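Local structure of ornithine aminotransferase (Plasmodium falciparum, 3LG0) at residues R47-L52 and L396-E401; R95-L100 and E305-L310; C123-Y128 and M281-P286; Q203-V208 and S377-T382. The protein catalyses the pyridoxal-phosphate-dependent transfer of an amino group from ornithine to 2-oxoglutarate, yielding L-glutamate semialdehyde and glutamate. All coordinates share one frame; numbering follows the deposited sequence.

Contact 1: R47-L52 and L396-E401; sequences RYYDFL and LDECTE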
# COMPACT_ATOMS: atom_id res chain seq x y z
N ARG A 47 6.39 -24.75 17.47
CA ARG A 47 7.32 -23.74 17.01
C ARG A 47 7.93 -24.15 15.67
O ARG A 47 8.22 -25.32 15.45
CB ARG A 47 8.43 -23.54 18.03
CG ARG A 47 9.48 -22.54 17.59
CD ARG A 47 10.63 -22.46 18.59
NE ARG A 47 11.58 -23.55 18.39
CZ ARG A 47 12.69 -23.70 19.11
NH1 ARG A 47 12.99 -22.83 20.07
NH2 ARG A 47 13.51 -24.72 18.86
N TYR A 48 8.10 -23.18 14.78
CA TYR A 48 8.68 -23.46 13.47
C TYR A 48 9.75 -22.44 13.12
O TYR A 48 9.68 -21.27 13.50
CB TYR A 48 7.61 -23.44 12.37
CG TYR A 48 6.35 -24.22 12.65
CD1 TYR A 48 5.35 -23.70 13.46
CD2 TYR A 48 6.13 -25.47 12.07
CE1 TYR A 48 4.18 -24.40 13.71
CE2 TYR A 48 4.97 -26.18 12.31
CZ TYR A 48 3.99 -25.64 13.13
OH TYR A 48 2.82 -26.32 13.37
N TYR A 49 10.75 -22.89 12.37
CA TYR A 49 11.67 -21.98 11.74
C TYR A 49 10.93 -21.33 10.58
O TYR A 49 10.34 -22.03 9.73
CB TYR A 49 12.89 -22.72 11.21
CG TYR A 49 13.95 -23.05 12.24
CD1 TYR A 49 14.07 -24.34 12.75
CD2 TYR A 49 14.83 -22.07 12.70
CE1 TYR A 49 15.05 -24.65 13.70
CE2 TYR A 49 15.81 -22.37 13.64
CZ TYR A 49 15.91 -23.65 14.14
OH TYR A 49 16.87 -23.95 15.09
N ASP A 50 10.95 -20.00 10.53
CA ASP A 50 10.35 -19.26 9.42
C ASP A 50 11.35 -19.14 8.29
O ASP A 50 12.30 -18.38 8.40
CB ASP A 50 9.94 -17.86 9.86
CG ASP A 50 9.21 -17.09 8.76
OD1 ASP A 50 9.29 -17.50 7.58
OD2 ASP A 50 8.55 -16.08 9.09
N PHE A 51 11.13 -19.89 7.22
CA PHE A 51 12.06 -19.88 6.09
C PHE A 51 11.56 -19.09 4.88
O PHE A 51 12.12 -19.20 3.78
CB PHE A 51 12.54 -21.31 5.73
CG PHE A 51 13.92 -21.59 6.23
CD1 PHE A 51 14.20 -21.52 7.59
CD2 PHE A 51 14.96 -21.84 5.35
CE1 PHE A 51 15.48 -21.74 8.07
CE2 PHE A 51 16.25 -22.07 5.83
CZ PHE A 51 16.51 -22.01 7.18
N LEU A 52 10.53 -18.29 5.12
CA LEU A 52 10.02 -17.35 4.13
C LEU A 52 10.37 -15.91 4.52
O LEU A 52 10.67 -15.09 3.66
CB LEU A 52 8.52 -17.49 4.01
CG LEU A 52 7.94 -17.00 2.70
CD1 LEU A 52 8.62 -17.74 1.58
CD2 LEU A 52 6.44 -17.23 2.66
N LEU A 396 21.22 -22.90 11.63
CA LEU A 396 21.26 -23.29 10.21
C LEU A 396 21.65 -24.74 10.05
O LEU A 396 21.28 -25.40 9.07
CB LEU A 396 22.22 -22.40 9.42
CG LEU A 396 21.70 -21.08 8.86
CD1 LEU A 396 22.82 -20.37 8.13
CD2 LEU A 396 20.53 -21.33 7.92
N ASP A 397 22.41 -25.25 11.01
CA ASP A 397 22.78 -26.65 11.01
C ASP A 397 21.53 -27.49 11.28
O ASP A 397 21.27 -28.49 10.60
CB ASP A 397 23.88 -26.92 12.06
CG ASP A 397 25.25 -26.38 11.64
OD1 ASP A 397 25.48 -26.18 10.42
OD2 ASP A 397 26.09 -26.15 12.53
N GLU A 398 20.75 -27.07 12.27
CA GLU A 398 19.52 -27.79 12.58
C GLU A 398 18.58 -27.76 11.38
O GLU A 398 17.94 -28.76 11.05
CB GLU A 398 18.84 -27.16 13.78
CG GLU A 398 17.60 -27.93 14.20
CD GLU A 398 16.99 -27.36 15.45
OE1 GLU A 398 17.61 -26.45 16.05
OE2 GLU A 398 15.90 -27.83 15.83
N CYS A 399 18.51 -26.61 10.71
CA CYS A 399 17.61 -26.47 9.57
C CYS A 399 18.08 -27.33 8.42
O CYS A 399 17.26 -27.89 7.68
CB CYS A 399 17.49 -25.02 9.14
SG CYS A 399 16.55 -24.05 10.30
N THR A 400 19.39 -27.46 8.29
CA THR A 400 19.97 -28.38 7.31
C THR A 400 19.50 -29.82 7.57
O THR A 400 19.11 -30.54 6.63
CB THR A 400 21.50 -28.30 7.32
OG1 THR A 400 21.91 -26.97 6.96
CG2 THR A 400 22.11 -29.30 6.35
N GLU A 401 19.52 -30.25 8.83
CA GLU A 401 19.04 -31.59 9.19
C GLU A 401 17.61 -31.72 8.69
O GLU A 401 17.23 -32.73 8.09
CB GLU A 401 19.06 -31.81 10.71
CG GLU A 401 20.37 -31.51 11.41
CD GLU A 401 21.23 -32.74 11.61
OE1 GLU A 401 21.39 -33.52 10.64
OE2 GLU A 401 21.76 -32.92 12.73

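Contact 2: R95-L100 and E305-L310; sequences RYLTNL and EALKVL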
# COMPACT_ATOMS: atom_id res chain seq x y z
N ARG A 95 16.88 12.08 4.42
CA ARG A 95 18.29 12.40 4.63
C ARG A 95 19.05 11.14 5.01
O ARG A 95 20.09 10.85 4.43
CB ARG A 95 18.44 13.45 5.72
CG ARG A 95 19.88 13.89 5.97
CD ARG A 95 19.92 15.09 6.91
NE ARG A 95 19.27 14.81 8.19
CZ ARG A 95 19.06 15.71 9.14
NH1 ARG A 95 19.43 16.97 8.96
NH2 ARG A 95 18.47 15.36 10.27
N TYR A 96 18.54 10.40 5.98
CA TYR A 96 19.17 9.14 6.38
C TYR A 96 19.39 8.18 5.20
O TYR A 96 20.49 7.68 5.01
CB TYR A 96 18.36 8.45 7.49
CG TYR A 96 18.97 7.13 7.88
CD1 TYR A 96 19.94 7.05 8.88
CD2 TYR A 96 18.60 5.96 7.23
CE1 TYR A 96 20.52 5.84 9.22
CE2 TYR A 96 19.17 4.75 7.57
CZ TYR A 96 20.13 4.69 8.56
OH TYR A 96 20.70 3.48 8.89
N LEU A 97 18.35 7.94 4.40
CA LEU A 97 18.46 6.94 3.33
C LEU A 97 19.37 7.36 2.20
O LEU A 97 20.09 6.54 1.64
CB LEU A 97 17.10 6.59 2.73
CG LEU A 97 16.14 5.71 3.53
CD1 LEU A 97 14.81 5.62 2.79
CD2 LEU A 97 16.73 4.33 3.75
N THR A 98 19.30 8.64 1.82
CA THR A 98 20.10 9.13 0.70
C THR A 98 21.58 9.05 1.05
O THR A 98 22.40 8.60 0.25
CB THR A 98 19.73 10.58 0.29
OG1 THR A 98 19.69 11.40 1.47
CG2 THR A 98 18.37 10.62 -0.41
N ASN A 99 21.91 9.50 2.27
CA ASN A 99 23.28 9.42 2.76
C ASN A 99 23.78 7.98 2.82
O ASN A 99 24.84 7.66 2.29
CB ASN A 99 23.44 10.10 4.12
CG ASN A 99 23.32 11.64 4.02
OD1 ASN A 99 23.51 12.23 2.95
ND2 ASN A 99 23.00 12.28 5.15
N LEU A 100 22.99 7.10 3.42
CA LEU A 100 23.33 5.69 3.51
C LEU A 100 23.67 5.03 2.18
O LEU A 100 24.67 4.31 2.08
CB LEU A 100 22.21 4.91 4.20
CG LEU A 100 22.47 3.42 4.44
CD1 LEU A 100 23.75 3.20 5.25
CD2 LEU A 100 21.27 2.81 5.14
N GLU A 305 14.81 3.32 11.90
CA GLU A 305 15.19 2.39 12.94
C GLU A 305 15.42 0.98 12.41
O GLU A 305 16.33 0.28 12.86
CB GLU A 305 14.16 2.36 14.08
CG GLU A 305 14.57 1.43 15.21
CD GLU A 305 15.89 1.86 15.86
OE1 GLU A 305 16.18 3.07 15.85
OE2 GLU A 305 16.63 0.99 16.37
N ALA A 306 14.62 0.56 11.44
CA ALA A 306 14.77 -0.77 10.87
C ALA A 306 16.12 -0.95 10.20
O ALA A 306 16.72 -2.02 10.27
CB ALA A 306 13.62 -1.07 9.89
N LEU A 307 16.61 0.09 9.53
CA LEU A 307 17.90 0.00 8.86
C LEU A 307 19.04 0.13 9.88
O LEU A 307 20.08 -0.52 9.75
CB LEU A 307 18.02 1.05 7.74
CG LEU A 307 17.18 0.84 6.47
CD1 LEU A 307 17.81 1.52 5.27
CD2 LEU A 307 17.02 -0.63 6.19
N LYS A 308 18.84 0.96 10.90
CA LYS A 308 19.80 1.03 11.99
C LYS A 308 20.00 -0.34 12.64
O LYS A 308 21.13 -0.74 12.91
CB LYS A 308 19.37 2.05 13.05
CG LYS A 308 19.73 3.50 12.74
CD LYS A 308 19.30 4.38 13.89
CE LYS A 308 19.11 5.84 13.47
NZ LYS A 308 20.33 6.45 12.86
N VAL A 309 18.90 -1.04 12.90
CA VAL A 309 18.99 -2.38 13.47
C VAL A 309 19.75 -3.33 12.54
O VAL A 309 20.63 -4.07 12.97
CB VAL A 309 17.58 -2.94 13.79
CG1 VAL A 309 17.61 -4.45 13.93
CG2 VAL A 309 17.04 -2.29 15.05
N LEU A 310 19.43 -3.30 11.25
CA LEU A 310 20.10 -4.17 10.31
C LEU A 310 21.62 -3.96 10.34
O LEU A 310 22.40 -4.91 10.25
CB LEU A 310 19.58 -3.89 8.90
CG LEU A 310 19.96 -4.92 7.85
CD1 LEU A 310 18.93 -6.04 7.86
CD2 LEU A 310 20.01 -4.26 6.47

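Contact 3: C123-Y128 and M281-P286; sequences CRKWGY and MLVLKP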
# COMPACT_ATOMS: atom_id res chain seq x y z
N CYS A 123 10.97 6.52 -15.19
CA CYS A 123 11.83 6.16 -16.31
C CYS A 123 11.36 6.77 -17.61
O CYS A 123 12.16 7.32 -18.37
CB CYS A 123 11.88 4.64 -16.46
SG CYS A 123 12.86 3.84 -15.18
N ARG A 124 10.06 6.68 -17.89
CA ARG A 124 9.52 7.19 -19.14
C ARG A 124 9.58 8.71 -19.19
O ARG A 124 9.86 9.28 -20.24
CB ARG A 124 8.10 6.70 -19.36
CG ARG A 124 8.02 5.20 -19.57
CD ARG A 124 6.71 4.77 -20.23
NE ARG A 124 6.80 3.37 -20.63
CZ ARG A 124 6.20 2.37 -20.00
NH1 ARG A 124 5.44 2.63 -18.94
NH2 ARG A 124 6.36 1.13 -20.43
N LYS A 125 9.32 9.35 -18.06
CA LYS A 125 9.36 10.80 -17.99
C LYS A 125 10.78 11.34 -18.13
O LYS A 125 10.99 12.40 -18.68
CB LYS A 125 8.70 11.31 -16.69
CG LYS A 125 8.26 12.77 -16.76
CD LYS A 125 7.28 13.11 -15.65
CE LYS A 125 6.89 14.59 -15.66
NZ LYS A 125 5.98 14.94 -14.52
N TRP A 126 11.76 10.60 -17.62
CA TRP A 126 13.15 10.96 -17.89
C TRP A 126 13.45 10.70 -19.37
O TRP A 126 14.23 11.43 -19.99
CB TRP A 126 14.09 10.13 -17.03
CG TRP A 126 15.53 10.29 -17.40
CD1 TRP A 126 16.42 11.16 -16.87
CD2 TRP A 126 16.26 9.54 -18.40
NE1 TRP A 126 17.66 11.00 -17.45
CE2 TRP A 126 17.58 10.01 -18.40
CE3 TRP A 126 15.91 8.50 -19.27
CZ2 TRP A 126 18.56 9.49 -19.24
CZ3 TRP A 126 16.88 7.99 -20.12
CH2 TRP A 126 18.19 8.50 -20.10
N GLY A 127 12.83 9.66 -19.94
CA GLY A 127 12.98 9.36 -21.34
C GLY A 127 12.59 10.54 -22.21
O GLY A 127 13.32 10.92 -23.13
N TYR A 128 11.43 11.12 -21.92
CA TYR A 128 10.90 12.22 -22.72
C TYR A 128 11.62 13.54 -22.45
O TYR A 128 11.97 14.26 -23.39
CB TYR A 128 9.41 12.41 -22.46
CG TYR A 128 8.58 11.18 -22.77
CD1 TYR A 128 8.68 10.53 -24.00
CD2 TYR A 128 7.69 10.67 -21.83
CE1 TYR A 128 7.93 9.41 -24.28
CE2 TYR A 128 6.93 9.55 -22.11
CZ TYR A 128 7.05 8.92 -23.33
OH TYR A 128 6.29 7.80 -23.59
N MET A 281 15.59 12.11 -10.74
CA MET A 281 14.46 12.36 -9.84
C MET A 281 13.71 13.67 -10.11
O MET A 281 12.49 13.70 -9.99
CB MET A 281 14.91 12.30 -8.38
CG MET A 281 13.76 12.21 -7.39
SD MET A 281 13.01 10.55 -7.29
CE MET A 281 14.07 9.80 -6.05
N LEU A 282 14.42 14.73 -10.47
CA LEU A 282 13.78 16.04 -10.60
C LEU A 282 12.89 16.13 -11.83
O LEU A 282 12.22 17.14 -12.07
CB LEU A 282 14.83 17.15 -10.61
CG LEU A 282 15.46 17.36 -9.24
CD1 LEU A 282 16.67 18.30 -9.33
CD2 LEU A 282 14.40 17.88 -8.26
N VAL A 283 12.88 15.05 -12.59
CA VAL A 283 12.04 14.92 -13.76
C VAL A 283 10.57 14.86 -13.33
O VAL A 283 9.68 15.20 -14.10
CB VAL A 283 12.47 13.65 -14.54
CG1 VAL A 283 11.30 12.71 -14.82
CG2 VAL A 283 13.27 14.02 -15.79
N LEU A 284 10.34 14.45 -12.08
CA LEU A 284 8.99 14.42 -11.50
C LEU A 284 8.62 15.79 -10.95
O LEU A 284 9.40 16.43 -10.23
CB LEU A 284 8.93 13.39 -10.38
CG LEU A 284 9.10 11.92 -10.76
CD1 LEU A 284 9.41 11.10 -9.52
CD2 LEU A 284 7.86 11.41 -11.43
N LYS A 285 7.42 16.26 -11.29
CA LYS A 285 7.01 17.61 -10.88
C LYS A 285 5.95 17.61 -9.78
O LYS A 285 5.18 16.65 -9.65
CB LYS A 285 6.53 18.43 -12.08
CG LYS A 285 7.49 18.43 -13.27
CD LYS A 285 8.83 19.05 -12.92
CE LYS A 285 9.79 19.00 -14.11
NZ LYS A 285 11.07 19.73 -13.86
N PRO A 286 5.91 18.68 -8.97
CA PRO A 286 4.86 18.75 -7.95
C PRO A 286 3.51 18.70 -8.64
O PRO A 286 3.17 19.59 -9.41
CB PRO A 286 5.10 20.10 -7.28
CG PRO A 286 6.56 20.40 -7.54
CD PRO A 286 6.84 19.83 -8.90

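Contact 4: Q203-V208 and S377-T382; sequences QGEAGV and SVHDKT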
# COMPACT_ATOMS: atom_id res chain seq x y z
N GLN A 203 16.95 -13.10 -9.64
CA GLN A 203 15.54 -13.25 -9.95
C GLN A 203 14.84 -14.05 -8.86
O GLN A 203 15.21 -15.18 -8.59
CB GLN A 203 15.34 -13.92 -11.30
CG GLN A 203 15.58 -12.99 -12.48
CD GLN A 203 15.02 -13.56 -13.76
OE1 GLN A 203 15.17 -14.76 -14.03
NE2 GLN A 203 14.36 -12.72 -14.55
N GLY A 204 13.83 -13.44 -8.24
CA GLY A 204 13.14 -14.07 -7.13
C GLY A 204 12.01 -14.97 -7.60
O GLY A 204 12.06 -16.19 -7.43
N GLU A 205 11.00 -14.35 -8.19
CA GLU A 205 9.82 -15.06 -8.65
C GLU A 205 10.13 -16.18 -9.66
O GLU A 205 9.38 -17.15 -9.76
CB GLU A 205 8.80 -14.07 -9.23
CG GLU A 205 7.46 -14.71 -9.65
CD GLU A 205 6.71 -15.37 -8.50
OE1 GLU A 205 5.79 -16.19 -8.77
OE2 GLU A 205 7.03 -15.08 -7.32
N ALA A 206 11.23 -16.05 -10.39
CA ALA A 206 11.59 -17.08 -11.37
C ALA A 206 12.18 -18.32 -10.68
O ALA A 206 12.41 -19.34 -11.32
CB ALA A 206 12.57 -16.55 -12.41
N GLY A 207 12.43 -18.21 -9.38
CA GLY A 207 12.93 -19.34 -8.62
C GLY A 207 14.35 -19.15 -8.15
O GLY A 207 15.12 -20.10 -8.10
N VAL A 208 14.70 -17.93 -7.79
CA VAL A 208 16.05 -17.62 -7.33
C VAL A 208 17.11 -17.95 -8.39
O VAL A 208 17.91 -18.88 -8.25
CB VAL A 208 16.36 -18.28 -5.97
CG1 VAL A 208 17.74 -17.85 -5.47
CG2 VAL A 208 15.27 -17.92 -4.96
N SER A 377 6.27 -22.75 -2.02
CA SER A 377 6.82 -22.97 -3.34
C SER A 377 6.37 -21.91 -4.33
O SER A 377 5.21 -21.50 -4.35
CB SER A 377 6.46 -24.36 -3.87
OG SER A 377 5.08 -24.63 -3.71
N VAL A 378 7.31 -21.45 -5.15
CA VAL A 378 6.99 -20.64 -6.31
C VAL A 378 6.85 -21.53 -7.54
O VAL A 378 7.62 -22.47 -7.74
CB VAL A 378 8.04 -19.55 -6.55
CG1 VAL A 378 9.33 -20.15 -7.08
CG2 VAL A 378 7.50 -18.52 -7.51
N HIS A 379 5.85 -21.25 -8.36
CA HIS A 379 5.59 -22.09 -9.51
C HIS A 379 5.50 -23.54 -9.06
O HIS A 379 5.17 -23.82 -7.90
CB HIS A 379 6.68 -21.91 -10.57
CG HIS A 379 6.86 -20.49 -11.00
ND1 HIS A 379 5.81 -19.68 -11.35
CD2 HIS A 379 7.98 -19.74 -11.14
CE1 HIS A 379 6.26 -18.49 -11.69
NE2 HIS A 379 7.58 -18.50 -11.57
N ASP A 380 5.80 -24.46 -9.95
CA ASP A 380 5.58 -25.87 -9.66
C ASP A 380 6.83 -26.58 -9.13
O ASP A 380 6.78 -27.76 -8.81
CB ASP A 380 5.09 -26.56 -10.93
CG ASP A 380 4.23 -25.66 -11.80
OD1 ASP A 380 3.44 -24.87 -11.24
OD2 ASP A 380 4.35 -25.74 -13.05
N LYS A 381 7.95 -25.86 -9.06
CA LYS A 381 9.24 -26.53 -8.96
C LYS A 381 10.10 -26.13 -7.77
O LYS A 381 10.81 -26.96 -7.23
CB LYS A 381 10.04 -26.28 -10.24
CG LYS A 381 9.25 -26.34 -11.52
CD LYS A 381 10.06 -25.80 -12.69
CE LYS A 381 9.18 -25.54 -13.90
NZ LYS A 381 9.83 -24.61 -14.87
N THR A 382 10.05 -24.86 -7.38
CA THR A 382 11.05 -24.30 -6.48
C THR A 382 10.51 -23.97 -5.09
O THR A 382 9.42 -23.44 -4.95
CB THR A 382 11.74 -23.06 -7.11
OG1 THR A 382 12.39 -23.43 -8.33
CG2 THR A 382 12.80 -22.52 -6.18

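Contact 1: R47-L52 and L396-E401
Tyr49 in strand 47-50 and Cys399 in helix 393-412 form the closest backbone pairing, their CA atoms 7.8 Å apart with the side chains of both directed into the gap. The thiol of Cys399 sits over the middle of the tyrosine ring: SG is 3.4 Å from the centroid of the Tyr49 ring and only 12° off its normal, a true sulfur-over-face contact. Phe51, two residues on and on the same side of the chain, meets that sulfur from another direction, its CE1 3.4 Å from Cys399 SG, at an oblique angle to the ring. The edge of Phe51 then reaches the helix at CZ, 4.1 Å from Leu396 CD2. At the far end of the tyrosine, OH donates to Glu398 OE1 over 2.8 Å. Glu398 reaches there on a fully extended chain, CG anti to the backbone N (chi1 -176°), which brings its carboxylate to the ring edge with the two planes nearly perpendicular, and the hydroxyl meets OE1 from well above the carboxylate plane. The contact lays helix 393-412 against the sheet of strands 47-50 and 373-378, in the small domain of the fold-type I aminotransferase, and Leu373 also touches Cys399. One tyrosine ring thus serves two chemistries, its face taking a buried sulfur while its hydroxyl reaches a more exposed carboxylate, whose negative charge would probably strengthen the O-H donor bond.

Contact 2: R95-L100 and E305-L310
Most of the apolar contact between these helices converges on Leu307. Its CD1 lies 3.4 Å from Leu97 CD2, tighter than ordinary van der Waals contact, and 3.7 Å from Leu100 CD2, so one methyl meets leucines a turn apart on helix 88-101. At the root of the same side chain, Leu307 CB touches Tyr96 CE2 at 3.9 Å. Tyr96 carries its ring across to the other helix because CG is anti to the backbone N (chi1 178°), and the side chain crosses those of Leu307 and Lys308 at a slant. The polar part is looser: Lys308, bent at its last torsion, brings NZ within 3.7 Å of Tyr96 CE1, oblique to the ring, and no hydrogen bond links the two segments. Val304 and Ile311 extend the tyrosine's packing along helix 297-312, while Leu97 also rests on Val106 and Met108 of strand 105-109. The segment axes approach to 11.4 Å and run 38° apart, a wide spacing filled by large side chains. This is helix-helix packing in the large domain of a fold-type I pyridoxal phosphate enzyme, with Leu307 about 10 Å, side chain to side chain, from Lys262, the probable cofactor lysine.

Contact 3: C123-Y128 and M281-P286
This is a helix-against-turn packing contact in the large, cofactor-binding domain of the fold-type I aminotransferase: Lys125 and Trp126, near the end of helix 112-129, receive the type I beta turn that starts on the last residue of helix 278-281, Met281, and runs to Leu284. The turn is closed by its own backbone bond, Leu284 N to Met281 O at 3.1 Å, and presents Val283 as the residue that fits against the helix. The two valine methyls divide the work. CG1 lies 3.5 Å from Lys125 CB, a tight carbon pair, and equally close to the backbone N of Trp126; CG2 is 3.7 Å from Trp126 CA. The valine therefore packs mainly on helix backbone and on the root of the lysine. The indole itself leads away, to Leu229 of strand 229-233 in the central sheet. Leu122 and Glu129, a turn to each side along the same helix, also touch Val283. Met281 and Leu282 pack on Ala22 and His23 of the second subunit, so the turn touches both this helix and the dimer partner. No hydrogen bond joins the two segments. Lys125 instead lies alongside the valine, its aliphatic chain extended from a CG roughly anti to the backbone N (chi1 -160°), running past Val283 in the opposite sense. That course brings Lys125 CE to 3.3 Å from the carbonyl oxygen of Val283, with Lys125 NZ farther along at 3.8 Å from Lys285 N.

Contact 4: Q203-V208 and S377-T382
The His379 ring meets Ala206 CA at its edge, and Val378 CG2 lies against one face, 3.9 Å above the plane and displaced toward the rim. The carboxylate of Glu205 lies near the same ring with its plane turned 74° from it, OE1 being 3.7 Å from His379 CE1. Both oxygens and the carbon of that carboxylate also crowd Val378 CG2, nearest at OE1, 3.2 Å away; a bend at the second torsion of Glu205 (chi2 62°) folds its end back to the methyl. The carbonyl oxygen of Glu205 comes to 2.9 Å from His379 NE2. The histidine opens the 379-381 loop of the hairpin joining strands 373-378 and 382-385, where Val378 N bonds to Thr382 O. It meets a tight turn of the large domain in which Gly204 O accepts from both Gly207 N and Val208 N on the same side of its plane. Farther along the turn, at Gly207, CA is 4.0 Å from Val378 CG1, and Thr382 CG2 is 3.9 Å from Gly207 O, which Arg344 also grips through NH2. The backbone N of His379 bonds to Glu288 of the second subunit, and the side chain of Glu205 lies about 10 Å from that of Lys262, the probable cofactor lysine.

Contacts 1 and 4 reach the same mixed sheet, in which strands 47-50 and 373-378 are neighbours; their centres are 19 Å apart, and contact 4 brings a loop of the large domain to it. Contacts 2 and 3 lie in the large domain, 25 Å apart centre to centre, and both touch strand 105-109 of the other sheet. The widest gap, 45 Å between centres, separates contact 1 from contact 3 on opposite sides of the chain's centre. Contact 1 closes the longest loop, with the other three nested inside it; contact 3 lies within the loop of contact 2, while contact 4 crosses both. Early and late parts of the chain thus build the same small domain, and every contact has at least one residue within reach of the second subunit.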